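Local coordinates for activator of Hsp90 ATPase homologue 1/2-like C-terminal domain-containing protein (Staphylococcus saprophyticus subsp. saprophyticus, PDB 3Q6A), which is of unknown function but belongs to the AHA1 family, whose name-giving members activate the Hsp90 ATPase, within the Bet v 1-like group of folds, at residues D[13-21]-D[61-69]. Numbering follows the deposited sequence.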
# COMPACT_ATOMS: atom_id res chain seq x y z
N ARG D 13 8.73 11.31 14.85
CA ARG D 13 8.02 12.23 13.97
C ARG D 13 8.94 13.12 13.15
O ARG D 13 8.67 13.36 11.96
CB ARG D 13 7.07 13.09 14.82
CG ARG D 13 6.07 13.88 14.02
CD ARG D 13 5.11 14.60 14.94
NE ARG D 13 5.81 15.54 15.82
CZ ARG D 13 5.20 16.51 16.49
NH1 ARG D 13 3.89 16.68 16.38
NH2 ARG D 13 5.91 17.31 17.27
N GLU D 14 10.02 13.61 13.76
CA GLU D 14 10.97 14.47 13.06
C GLU D 14 11.56 13.74 11.88
O GLU D 14 11.70 14.30 10.79
CB GLU D 14 12.11 14.91 13.99
CG GLU D 14 11.72 15.79 15.17
CD GLU D 14 10.96 15.03 16.23
OE1 GLU D 14 11.13 13.79 16.31
OE2 GLU D 14 10.20 15.68 17.00
N THR D 15 11.91 12.48 12.09
CA THR D 15 12.52 11.67 11.04
C THR D 15 11.58 11.44 9.86
O THR D 15 12.03 11.44 8.71
CB THR D 15 12.96 10.30 11.58
OG1 THR D 15 13.92 10.48 12.62
CG2 THR D 15 13.59 9.47 10.46
N VAL D 16 10.30 11.25 10.14
CA VAL D 16 9.33 11.04 9.07
C VAL D 16 9.14 12.35 8.30
O VAL D 16 9.10 12.37 7.08
CB VAL D 16 7.97 10.57 9.62
CG1 VAL D 16 6.98 10.36 8.47
CG2 VAL D 16 8.15 9.25 10.41
N PHE D 17 9.02 13.46 9.04
CA PHE D 17 8.85 14.78 8.43
C PHE D 17 10.01 15.04 7.49
O PHE D 17 9.82 15.44 6.35
CB PHE D 17 8.80 15.86 9.53
CG PHE D 17 8.74 17.27 8.99
CD1 PHE D 17 7.53 17.85 8.62
CD2 PHE D 17 9.91 18.02 8.85
CE1 PHE D 17 7.48 19.16 8.12
CE2 PHE D 17 9.88 19.32 8.35
CZ PHE D 17 8.66 19.89 7.99
N GLU D 18 11.23 14.79 7.98
CA GLU D 18 12.43 15.00 7.19
C GLU D 18 12.46 14.17 5.92
O GLU D 18 13.03 14.59 4.91
CB GLU D 18 13.68 14.70 8.02
CG GLU D 18 14.03 15.75 9.07
CD GLU D 18 14.34 17.13 8.47
OE1 GLU D 18 15.21 17.23 7.58
OE2 GLU D 18 13.70 18.11 8.90
N ALA D 19 11.87 12.97 5.97
CA ALA D 19 11.84 12.09 4.82
C ALA D 19 11.18 12.75 3.61
O ALA D 19 11.58 12.50 2.47
CB ALA D 19 11.11 10.78 5.18
N PHE D 20 10.19 13.60 3.86
CA PHE D 20 9.49 14.29 2.77
C PHE D 20 10.22 15.56 2.30
O PHE D 20 10.51 15.70 1.11
CB PHE D 20 8.07 14.71 3.19
CG PHE D 20 7.07 13.57 3.30
CD1 PHE D 20 6.95 12.82 4.48
CD2 PHE D 20 6.21 13.28 2.23
CE1 PHE D 20 5.99 11.80 4.60
CE2 PHE D 20 5.24 12.26 2.33
CZ PHE D 20 5.13 11.52 3.52
N VAL D 21 10.50 16.47 3.23
CA VAL D 21 11.13 17.75 2.88
C VAL D 21 12.60 17.73 2.45
O VAL D 21 13.05 18.64 1.75
CB VAL D 21 10.99 18.79 4.03
CG1 VAL D 21 9.53 18.93 4.44
CG2 VAL D 21 11.85 18.39 5.22
N ARG D 61 1.50 25.66 3.26
CA ARG D 61 1.70 25.81 4.70
C ARG D 61 2.59 24.69 5.20
O ARG D 61 2.47 23.55 4.75
CB ARG D 61 0.35 25.73 5.43
CG ARG D 61 -0.70 26.66 4.87
CD ARG D 61 -2.08 26.44 5.50
NE ARG D 61 -2.10 26.74 6.93
CZ ARG D 61 -1.80 25.86 7.88
NH1 ARG D 61 -1.45 24.62 7.56
NH2 ARG D 61 -1.85 26.23 9.16
N VAL D 62 3.48 25.03 6.13
CA VAL D 62 4.39 24.05 6.71
C VAL D 62 4.58 24.31 8.20
O VAL D 62 4.93 25.42 8.61
CB VAL D 62 5.78 24.09 6.04
CG1 VAL D 62 6.78 23.31 6.88
CG2 VAL D 62 5.70 23.48 4.66
N GLU D 63 4.30 23.28 8.99
CA GLU D 63 4.46 23.32 10.44
C GLU D 63 5.51 22.24 10.71
O GLU D 63 5.25 21.04 10.55
CB GLU D 63 3.13 22.99 11.12
CG GLU D 63 2.11 24.11 11.02
CD GLU D 63 0.72 23.68 11.48
OE1 GLU D 63 0.61 22.98 12.51
OE2 GLU D 63 -0.26 24.05 10.81
N ASP D 64 6.72 22.67 11.07
CA ASP D 64 7.83 21.76 11.32
C ASP D 64 7.41 20.48 12.04
O ASP D 64 6.70 20.53 13.04
CB ASP D 64 8.91 22.47 12.12
CG ASP D 64 9.37 23.75 11.46
OD1 ASP D 64 9.88 23.67 10.32
OD2 ASP D 64 9.20 24.82 12.08
N ASN D 65 7.82 19.35 11.47
CA ASN D 65 7.53 18.02 12.01
C ASN D 65 6.06 17.79 12.32
O ASN D 65 5.72 16.96 13.17
CB ASN D 65 8.35 17.80 13.28
CG ASN D 65 9.81 18.14 13.10
OD1 ASN D 65 10.49 17.58 12.24
ND2 ASN D 65 10.30 19.08 13.90
N GLN D 66 5.16 18.50 11.63
CA GLN D 66 3.75 18.33 11.91
C GLN D 66 2.79 18.51 10.73
O GLN D 66 1.71 17.92 10.70
CB GLN D 66 3.35 19.28 13.03
CG GLN D 66 1.88 19.26 13.37
CD GLN D 66 1.60 19.97 14.68
OE1 GLN D 66 2.00 19.50 15.75
NE2 GLN D 66 0.91 21.10 14.60
N LEU D 67 3.16 19.34 9.77
CA LEU D 67 2.27 19.54 8.65
C LEU D 67 2.92 20.13 7.41
O LEU D 67 3.81 20.98 7.49
CB LEU D 67 1.09 20.42 9.08
CG LEU D 67 0.08 20.87 8.03
CD1 LEU D 67 -1.23 21.22 8.71
CD2 LEU D 67 0.62 22.07 7.27
N ILE D 68 2.45 19.63 6.26
CA ILE D 68 2.92 20.08 4.96
C ILE D 68 1.64 20.22 4.15
O ILE D 68 0.89 19.26 4.03
CB ILE D 68 3.79 19.02 4.26
CG1 ILE D 68 5.01 18.69 5.11
CG2 ILE D 68 4.20 19.52 2.87
CD1 ILE D 68 5.88 17.58 4.53
N ALA D 69 1.37 21.41 3.62
CA ALA D 69 0.15 21.60 2.85
C ALA D 69 0.45 22.17 1.48
O ALA D 69 1.40 22.94 1.31
CB ALA D 69 -0.81 22.50 3.60
O HOH W 1 12.94 18.57 11.37
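The ring of Phe17 lies flat against the hairpin turn at Asp64-Asn65: the backbone N of Asn65 stands 3.1 Å above the plane of the Phe17 ring, over its centre, and its N-H points down into that face as an N-H...pi contact, with Asp64 C on the same face nearer the rim. At the ring's edge, near its plane, sit Val62 CG1 and Leu67 O, and Glu18 OE2 meets the edge from the helix. With CG anti to the backbone N (chi1 175°), Phe17 leaves the helix straight for the turn.

The other flat group is the Arg13 guanidinium, which has Asn65 O over one face, offset toward the rim. That position above the plane leaves Arg13 NE, 3.0 Å from Asn65 O, at too poor an angle for a hydrogen bond. Arg13 runs side by side with Gln66, guanidinium and amide planes 59° apart, and Arg13 NH1 lies 3.5 Å from Gln66 OE1. The Asn65 side chain turns back to the helix, where Asn65 OD1 comes 3.3 Å from Glu14 CA; a water donates to both Asn65 OD1 and Glu18 OE2, and Glu18 also forms a salt bridge with Arg37.

The hairpin is held by its own bonds. A classic beta bulge sets Gln66 and Leu67 opposite Glu63, whose carbonyl oxygen takes both backbone N-H groups, while Gln66 NE2 donates to Glu63 OE1 (2.8 Å). Farther down the helix the contact becomes apolar: Ile68 CD1 fits against Phe20 CB and Val21 CG1, each 3.9 Å away, and Ile68 CG1 touches the Phe17 ring.

Helix 13-21 thus packs on the turn joining strands 53-63 and 67-72, consistent with the helix-grip fold of Bet v 1-like proteins. Phe20 continues inward to Met115 and Leu119 of the long helix 102-125, and Ile68 to Phe81 of strand 75-84.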